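Local coordinates for bifunctional protein PutA (Bdellovibrio bacteriovorus, PDB 5UR2) that probably oxidises L-glutamate gamma-semialdehyde to L-glutamate with NAD+, and carries a flavin-dependent proline dehydrogenase barrel for the preceding step of proline breakdown, at residues D593-A605 with F643-V657. Numbering follows the deposited sequence.
Sequences DIGEAIDFCRYYA and FPLAILAGMVTAAAV
Segment 593-605 of helix 587-611 runs nearly parallel to helix 646-657, 9° apart with axes 8.1 Å from each other, and they come closest at A597 and A646, whose CA atoms lie 3.9 Å apart. D593 reaches the turn leading into helix 646-657. Its OD2 accepts hydrogen bonds from L645 N (3.1 Å), on the syn side, and A646 N (3.0 Å), from above the opposite face of the carboxylate. The CG of D593 lies anti to its backbone N (chi1 -156°), which extends the carboxylate to these amides. Q579 NE2 also hydrogen-bonds OD2, and K585 NZ makes a salt bridge with OD1.

The CB of A646 sits as a knob among D593, E596, A597 and F600. L645 CD2 touches I594 CD1 and A597 CB. The F600 ring lies against G650, with its CG 3.6 Å from G650 CA. Y604 fits among G650, T653, A654 and V657. A654 CB makes a CH-pi contact over one Y604 face, 4.0 Å from the ring centroid. T653 OG1 lies at the ring edge and donates to A649 O (2.8 Å). Y604 OH is hydrogen-bonded with G956 N.

A597, A646 and G650 let the helices pack closely within the aldehyde dehydrogenase region; a CB on G650 would clash with F600 CD2. I647 lies near the predicted active-site residues E746 and C780. The buried carboxylate satisfies one amide just before helix 646-657 and one at its first residue, and K585 would favour its negative charge.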
ATOM      1  N   ASP B 593     -27.025   8.654  -1.829  1.00 18.82           N
ATOM      2  CA  ASP B 593     -26.348   8.567  -3.124  1.00 17.39           C
ATOM      3  C   ASP B 593     -25.443   9.770  -3.360  1.00 22.88           C
ATOM      4  O   ASP B 593     -24.301   9.620  -3.816  1.00 21.25           O
ATOM      5  CB  ASP B 593     -27.366   8.435  -4.259  1.00 14.60           C
ATOM      6  CG  ASP B 593     -26.757   7.776  -5.516  1.00 35.76           C
ATOM      7  OD1 ASP B 593     -26.764   6.537  -5.587  1.00 39.62           O
ATOM      8  OD2 ASP B 593     -26.234   8.483  -6.409  1.00 31.57           O
ATOM      9  N   ILE B 594     -25.938  10.974  -3.064  1.00 19.71           N
ATOM     10  CA  ILE B 594     -25.110  12.169  -3.211  1.00 18.40           C
ATOM     11  C   ILE B 594     -23.908  12.103  -2.273  1.00 22.04           C
ATOM     12  O   ILE B 594     -22.777  12.456  -2.654  1.00 18.22           O
ATOM     13  CB  ILE B 594     -25.937  13.443  -2.959  1.00 17.30           C
ATOM     14  CG1 ILE B 594     -27.266  13.403  -3.719  1.00 24.98           C
ATOM     15  CG2 ILE B 594     -25.136  14.661  -3.324  1.00 23.31           C
ATOM     16  CD1 ILE B 594     -27.154  13.066  -5.184  1.00 22.64           C
ATOM     17  N   GLY B 595     -24.130  11.663  -1.030  1.00 16.02           N
ATOM     18  CA  GLY B 595     -23.020  11.569  -0.091  1.00 16.86           C
ATOM     19  C   GLY B 595     -21.940  10.614  -0.570  1.00 15.84           C
ATOM     20  O   GLY B 595     -20.744  10.905  -0.474  1.00 21.09           O
ATOM     21  N   GLU B 596     -22.352   9.461  -1.094  1.00 17.03           N
ATOM     22  CA  GLU B 596     -21.383   8.510  -1.624  1.00 16.48           C
ATOM     23  C   GLU B 596     -20.618   9.106  -2.804  1.00 17.14           C
ATOM     24  O   GLU B 596     -19.401   8.910  -2.914  1.00 15.16           O
ATOM     25  CB  GLU B 596     -22.088   7.204  -2.013  1.00 15.90           C
ATOM     26  CG  GLU B 596     -21.141   6.046  -2.402  1.00 26.25           C
ATOM     27  CD  GLU B 596     -21.873   4.741  -2.755  1.00 31.83           C
ATOM     28  OE1 GLU B 596     -21.492   4.096  -3.739  1.00 41.66           O
ATOM     29  OE2 GLU B 596     -22.811   4.341  -2.048  1.00 36.36           O
ATOM     30  N   ALA B 597     -21.306   9.865  -3.679  1.00 17.43           N
ATOM     31  CA  ALA B 597     -20.623  10.472  -4.822  1.00 16.04           C
ATOM     32  C   ALA B 597     -19.573  11.465  -4.363  1.00 17.12           C
ATOM     33  O   ALA B 597     -18.449  11.480  -4.879  1.00 16.26           O
ATOM     34  CB  ALA B 597     -21.619  11.167  -5.764  1.00 15.17           C
ATOM     35  N   ILE B 598     -19.923  12.299  -3.391  1.00 16.79           N
ATOM     36  CA  ILE B 598     -18.953  13.224  -2.817  1.00 21.51           C
ATOM     37  C   ILE B 598     -17.797  12.453  -2.193  1.00 18.82           C
ATOM     38  O   ILE B 598     -16.624  12.814  -2.358  1.00 15.95           O
ATOM     39  CB  ILE B 598     -19.660  14.131  -1.798  1.00 13.54           C
ATOM     40  CG1 ILE B 598     -20.626  15.045  -2.542  1.00 13.26           C
ATOM     41  CG2 ILE B 598     -18.645  14.945  -0.924  1.00 12.99           C
ATOM     42  CD1 ILE B 598     -21.667  15.717  -1.633  1.00 24.46           C
ATOM     43  N   ASP B 599     -18.113  11.361  -1.498  1.00 13.93           N
ATOM     44  CA  ASP B 599     -17.086  10.560  -0.841  1.00 16.12           C
ATOM     45  C   ASP B 599     -16.091   9.992  -1.846  1.00 15.00           C
ATOM     46  O   ASP B 599     -14.885   9.991  -1.585  1.00 21.64           O
ATOM     47  CB  ASP B 599     -17.724   9.424  -0.028  1.00 12.88           C
ATOM     48  CG  ASP B 599     -18.369   9.901   1.272  1.00 17.29           C
ATOM     49  OD1 ASP B 599     -18.107  11.060   1.701  1.00 20.64           O
ATOM     50  OD2 ASP B 599     -19.121   9.091   1.889  1.00 12.98           O
ATOM     51  N   PHE B 600     -16.580   9.466  -2.979  1.00 20.23           N
ATOM     52  CA  PHE B 600     -15.681   8.946  -4.017  1.00 21.26           C
ATOM     53  C   PHE B 600     -14.716  10.027  -4.492  1.00 19.27           C
ATOM     54  O   PHE B 600     -13.499   9.801  -4.591  1.00 16.36           O
ATOM     55  CB  PHE B 600     -16.493   8.396  -5.202  1.00 14.38           C
ATOM     56  CG  PHE B 600     -17.042   6.997  -4.996  1.00 14.34           C
ATOM     57  CD1 PHE B 600     -16.250   5.987  -4.447  1.00 14.21           C
ATOM     58  CD2 PHE B 600     -18.341   6.690  -5.382  1.00 16.69           C
ATOM     59  CE1 PHE B 600     -16.746   4.695  -4.264  1.00 14.72           C
ATOM     60  CE2 PHE B 600     -18.865   5.387  -5.204  1.00 13.68           C
ATOM     61  CZ  PHE B 600     -18.056   4.396  -4.640  1.00 22.65           C
ATOM     62  N   CYS B 601     -15.253  11.214  -4.792  1.00 15.99           N
ATOM     63  CA  CYS B 601     -14.442  12.358  -5.186  1.00 17.24           C
ATOM     64  C   CYS B 601     -13.323  12.613  -4.191  1.00 19.96           C
ATOM     65  O   CYS B 601     -12.137  12.661  -4.550  1.00 13.61           O
ATOM     66  CB  CYS B 601     -15.322  13.603  -5.291  1.00 14.39           C
ATOM     67  SG  CYS B 601     -16.438  13.631  -6.685  1.00 20.88           S
ATOM     68  N   ARG B 602     -13.690  12.802  -2.925  1.00 17.76           N
ATOM     69  CA  ARG B 602     -12.681  13.185  -1.944  1.00 19.27           C
ATOM     70  C   ARG B 602     -11.708  12.044  -1.675  1.00 15.70           C
ATOM     71  O   ARG B 602     -10.506  12.279  -1.527  1.00 16.98           O
ATOM     72  CB  ARG B 602     -13.357  13.643  -0.648  1.00 17.33           C
ATOM     73  CG  ARG B 602     -14.318  14.783  -0.883  1.00 15.80           C
ATOM     74  CD  ARG B 602     -14.226  15.758   0.257  1.00 16.49           C
ATOM     75  NE  ARG B 602     -15.268  16.773   0.194  1.00 15.53           N
ATOM     76  CZ  ARG B 602     -15.194  17.894  -0.516  1.00 20.85           C
ATOM     77  NH1 ARG B 602     -14.131  18.157  -1.271  1.00 20.92           N
ATOM     78  NH2 ARG B 602     -16.199  18.761  -0.472  1.00 19.15           N
ATOM     79  N   TYR B 603     -12.205  10.804  -1.627  1.00 16.49           N
ATOM     80  CA  TYR B 603     -11.332   9.671  -1.326  1.00 18.54           C
ATOM     81  C   TYR B 603     -10.335   9.421  -2.453  1.00 18.49           C
ATOM     82  O   TYR B 603      -9.138   9.232  -2.205  1.00 21.08           O
ATOM     83  CB  TYR B 603     -12.169   8.430  -1.061  1.00 15.89           C
ATOM     84  CG  TYR B 603     -11.389   7.199  -0.643  1.00 19.43           C
ATOM     85  CD1 TYR B 603     -11.162   6.919   0.706  1.00 16.50           C
ATOM     86  CD2 TYR B 603     -10.908   6.295  -1.593  1.00 12.98           C
ATOM     87  CE1 TYR B 603     -10.460   5.756   1.107  1.00 14.59           C
ATOM     88  CE2 TYR B 603     -10.209   5.150  -1.213  1.00 19.57           C
ATOM     89  CZ  TYR B 603      -9.989   4.881   0.137  1.00 19.55           C
ATOM     90  OH  TYR B 603      -9.305   3.747   0.504  1.00 18.05           O
ATOM     91  N   TYR B 604     -10.797   9.412  -3.703  1.00 18.86           N
ATOM     92  CA  TYR B 604      -9.839   9.149  -4.770  1.00 17.28           C
ATOM     93  C   TYR B 604      -8.902  10.335  -4.940  1.00 16.69           C
ATOM     94  O   TYR B 604      -7.728  10.144  -5.266  1.00 16.97           O
ATOM     95  CB  TYR B 604     -10.559   8.796  -6.082  1.00 16.58           C
ATOM     96  CG  TYR B 604     -11.359   7.506  -5.961  1.00 17.73           C
ATOM     97  CD1 TYR B 604     -10.860   6.424  -5.236  1.00 14.78           C
ATOM     98  CD2 TYR B 604     -12.632   7.393  -6.522  1.00 21.16           C
ATOM     99  CE1 TYR B 604     -11.580   5.244  -5.101  1.00 15.60           C
ATOM    100  CE2 TYR B 604     -13.380   6.224  -6.384  1.00 16.98           C
ATOM    101  CZ  TYR B 604     -12.846   5.152  -5.664  1.00 18.79           C
ATOM    102  OH  TYR B 604     -13.570   3.992  -5.518  1.00 20.04           O
ATOM    103  N   ALA B 605      -9.384  11.558  -4.690  1.00 12.95           N
ATOM    104  CA  ALA B 605      -8.472  12.698  -4.737  1.00 19.43           C
ATOM    105  C   ALA B 605      -7.433  12.595  -3.633  1.00 20.14           C
ATOM    106  O   ALA B 605      -6.233  12.803  -3.873  1.00 25.68           O
ATOM    107  CB  ALA B 605      -9.238  14.024  -4.653  1.00 13.06           C
ATOM    108  N   PHE B 643     -27.503   3.283  -8.436  1.00 22.75           N
ATOM    109  CA  PHE B 643     -26.853   4.358  -7.683  1.00 23.92           C
ATOM    110  C   PHE B 643     -26.414   5.371  -8.731  1.00 24.20           C
ATOM    111  O   PHE B 643     -25.228   5.431  -9.091  1.00 22.99           O
ATOM    112  CB  PHE B 643     -25.691   3.858  -6.827  1.00 24.69           C
ATOM    113  CG  PHE B 643     -26.127   3.068  -5.629  1.00 23.76           C
ATOM    114  CD1 PHE B 643     -26.429   1.722  -5.744  1.00 25.83           C
ATOM    115  CD2 PHE B 643     -26.248   3.677  -4.387  1.00 27.50           C
ATOM    116  CE1 PHE B 643     -26.850   0.984  -4.640  1.00 23.52           C
ATOM    117  CE2 PHE B 643     -26.665   2.949  -3.272  1.00 26.27           C
ATOM    118  CZ  PHE B 643     -26.974   1.594  -3.410  1.00 25.25           C
ATOM    119  N   PRO B 644     -27.347   6.185  -9.230  1.00 20.77           N
ATOM    120  CA  PRO B 644     -27.147   6.827 -10.543  1.00 19.54           C
ATOM    121  C   PRO B 644     -26.104   7.932 -10.560  1.00 22.57           C
ATOM    122  O   PRO B 644     -25.560   8.202 -11.635  1.00 23.97           O
ATOM    123  CB  PRO B 644     -28.549   7.352 -10.894  1.00 24.40           C
ATOM    124  CG  PRO B 644     -29.229   7.529  -9.566  1.00 29.82           C
ATOM    125  CD  PRO B 644     -28.682   6.454  -8.664  1.00 26.45           C
ATOM    126  N   LEU B 645     -25.794   8.575  -9.432  1.00 18.89           N
ATOM    127  CA  LEU B 645     -24.688   9.534  -9.407  1.00 14.70           C
ATOM    128  C   LEU B 645     -23.426   8.937  -8.801  1.00 21.36           C
ATOM    129  O   LEU B 645     -22.331   9.141  -9.341  1.00 19.91           O
ATOM    130  CB  LEU B 645     -25.064  10.808  -8.628  1.00 14.61           C
ATOM    131  CG  LEU B 645     -24.085  11.999  -8.617  1.00 17.11           C
ATOM    132  CD1 LEU B 645     -24.007  12.654 -10.013  1.00 15.76           C
ATOM    133  CD2 LEU B 645     -24.415  13.032  -7.549  1.00 14.31           C
ATOM    134  N   ALA B 646     -23.569   8.182  -7.704  1.00 21.13           N
ATOM    135  CA  ALA B 646     -22.419   7.763  -6.906  1.00 27.93           C
ATOM    136  C   ALA B 646     -21.502   6.817  -7.684  1.00 19.48           C
ATOM    137  O   ALA B 646     -20.298   7.063  -7.799  1.00 17.91           O
ATOM    138  CB  ALA B 646     -22.889   7.123  -5.592  1.00 13.96           C
ATOM    139  N   ILE B 647     -22.042   5.714  -8.210  1.00 19.18           N
ATOM    140  CA  ILE B 647     -21.185   4.725  -8.861  1.00 18.03           C
ATOM    141  C   ILE B 647     -20.556   5.316 -10.124  1.00 18.71           C
ATOM    142  O   ILE B 647     -19.341   5.236 -10.331  1.00 20.81           O
ATOM    143  CB  ILE B 647     -21.973   3.436  -9.147  1.00 19.19           C
ATOM    144  CG1 ILE B 647     -22.281   2.728  -7.813  1.00 23.46           C
ATOM    145  CG2 ILE B 647     -21.184   2.541 -10.108  1.00 15.86           C
ATOM    146  CD1 ILE B 647     -23.022   1.376  -7.923  1.00 22.00           C
ATOM    147  N   LEU B 648     -21.374   5.958 -10.954  1.00 17.47           N
ATOM    148  CA  LEU B 648     -20.874   6.677 -12.117  1.00 19.97           C
ATOM    149  C   LEU B 648     -19.783   7.677 -11.728  1.00 22.02           C
ATOM    150  O   LEU B 648     -18.710   7.707 -12.342  1.00 19.04           O
ATOM    151  CB  LEU B 648     -22.045   7.381 -12.818  1.00 14.91           C
ATOM    152  CG  LEU B 648     -21.680   8.307 -13.978  1.00 19.21           C
ATOM    153  CD1 LEU B 648     -21.036   7.530 -15.124  1.00 18.87           C
ATOM    154  CD2 LEU B 648     -22.886   9.108 -14.447  1.00 23.13           C
ATOM    155  N   ALA B 649     -20.025   8.493 -10.694  1.00 21.55           N
ATOM    156  CA  ALA B 649     -19.011   9.483 -10.300  1.00 17.94           C
ATOM    157  C   ALA B 649     -17.725   8.824  -9.796  1.00 16.98           C
ATOM    158  O   ALA B 649     -16.617   9.298 -10.090  1.00 20.37           O
ATOM    159  CB  ALA B 649     -19.562  10.424  -9.233  1.00 23.01           C
ATOM    160  N   GLY B 650     -17.848   7.746  -9.021  1.00 17.56           N
ATOM    161  CA  GLY B 650     -16.657   7.046  -8.548  1.00 15.46           C
ATOM    162  C   GLY B 650     -15.800   6.502  -9.686  1.00 19.13           C
ATOM    163  O   GLY B 650     -14.571   6.602  -9.660  1.00 22.99           O
ATOM    164  N   MET B 651     -16.435   5.881 -10.683  1.00 18.79           N
ATOM    165  CA  MET B 651     -15.684   5.385 -11.838  1.00 18.51           C
ATOM    166  C   MET B 651     -15.010   6.537 -12.577  1.00 17.29           C
ATOM    167  O   MET B 651     -13.813   6.477 -12.887  1.00 13.92           O
ATOM    168  CB  MET B 651     -16.611   4.614 -12.787  1.00 19.83           C
ATOM    169  CG  MET B 651     -17.196   3.307 -12.244  1.00 23.72           C
ATOM    170  SD  MET B 651     -18.549   2.724 -13.327  1.00 29.80           S
ATOM    171  CE  MET B 651     -18.562   0.974 -12.987  1.00 34.99           C
ATOM    172  N   VAL B 652     -15.755   7.620 -12.827  1.00 17.19           N
ATOM    173  CA  VAL B 652     -15.236   8.726 -13.634  1.00 15.92           C
ATOM    174  C   VAL B 652     -14.104   9.452 -12.910  1.00 21.30           C
ATOM    175  O   VAL B 652     -13.075   9.782 -13.519  1.00 18.73           O
ATOM    176  CB  VAL B 652     -16.372   9.700 -14.016  1.00 19.82           C
ATOM    177  CG1 VAL B 652     -15.809  10.970 -14.683  1.00 17.54           C
ATOM    178  CG2 VAL B 652     -17.328   9.043 -14.976  1.00 14.55           C
ATOM    179  N   THR B 653     -14.291   9.764 -11.617  1.00 14.79           N
ATOM    180  CA  THR B 653     -13.258  10.521 -10.911  1.00 13.65           C
ATOM    181  C   THR B 653     -12.025   9.666 -10.653  1.00 17.36           C
ATOM    182  O   THR B 653     -10.894  10.173 -10.711  1.00 19.90           O
ATOM    183  CB  THR B 653     -13.774  11.103  -9.593  1.00 16.26           C
ATOM    184  OG1 THR B 653     -14.273  10.057  -8.754  1.00 15.77           O
ATOM    185  CG2 THR B 653     -14.857  12.120  -9.831  1.00 15.41           C
ATOM    186  N   ALA B 654     -12.210   8.374 -10.353  1.00 14.56           N
ATOM    187  CA  ALA B 654     -11.042   7.515 -10.169  1.00 17.87           C
ATOM    188  C   ALA B 654     -10.214   7.469 -11.443  1.00 16.04           C
ATOM    189  O   ALA B 654      -9.004   7.707 -11.417  1.00 17.25           O
ATOM    190  CB  ALA B 654     -11.453   6.099  -9.751  1.00 13.78           C
ATOM    191  N   ALA B 655     -10.873   7.226 -12.580  1.00 18.27           N
ATOM    192  CA  ALA B 655     -10.171   7.171 -13.857  1.00 18.43           C
ATOM    193  C   ALA B 655      -9.485   8.499 -14.155  1.00 20.36           C
ATOM    194  O   ALA B 655      -8.301   8.538 -14.498  1.00 21.62           O
ATOM    195  CB  ALA B 655     -11.154   6.824 -14.972  1.00 19.02           C
ATOM    196  N   ALA B 656     -10.225   9.596 -14.031  1.00 16.11           N
ATOM    197  CA  ALA B 656      -9.692  10.898 -14.409  1.00 18.07           C
ATOM    198  C   ALA B 656      -8.610  11.366 -13.444  1.00 23.09           C
ATOM    199  O   ALA B 656      -7.560  11.860 -13.883  1.00 23.39           O
ATOM    200  CB  ALA B 656     -10.825  11.922 -14.503  1.00 16.38           C
ATOM    201  N   VAL B 657      -8.824  11.203 -12.127  1.00 17.90           N
ATOM    202  CA  VAL B 657      -7.808  11.694 -11.199  1.00 14.34           C
ATOM    203  C   VAL B 657      -6.517  10.909 -11.382  1.00 19.02           C
ATOM    204  O   VAL B 657      -5.424  11.443 -11.164  1.00 18.94           O
ATOM    205  CB  VAL B 657      -8.284  11.645  -9.728  1.00 16.73           C
ATOM    206  CG1 VAL B 657      -8.019  10.259  -9.099  1.00 13.29           C
ATOM    207  CG2 VAL B 657      -7.575  12.719  -8.922  1.00 15.72           C
TER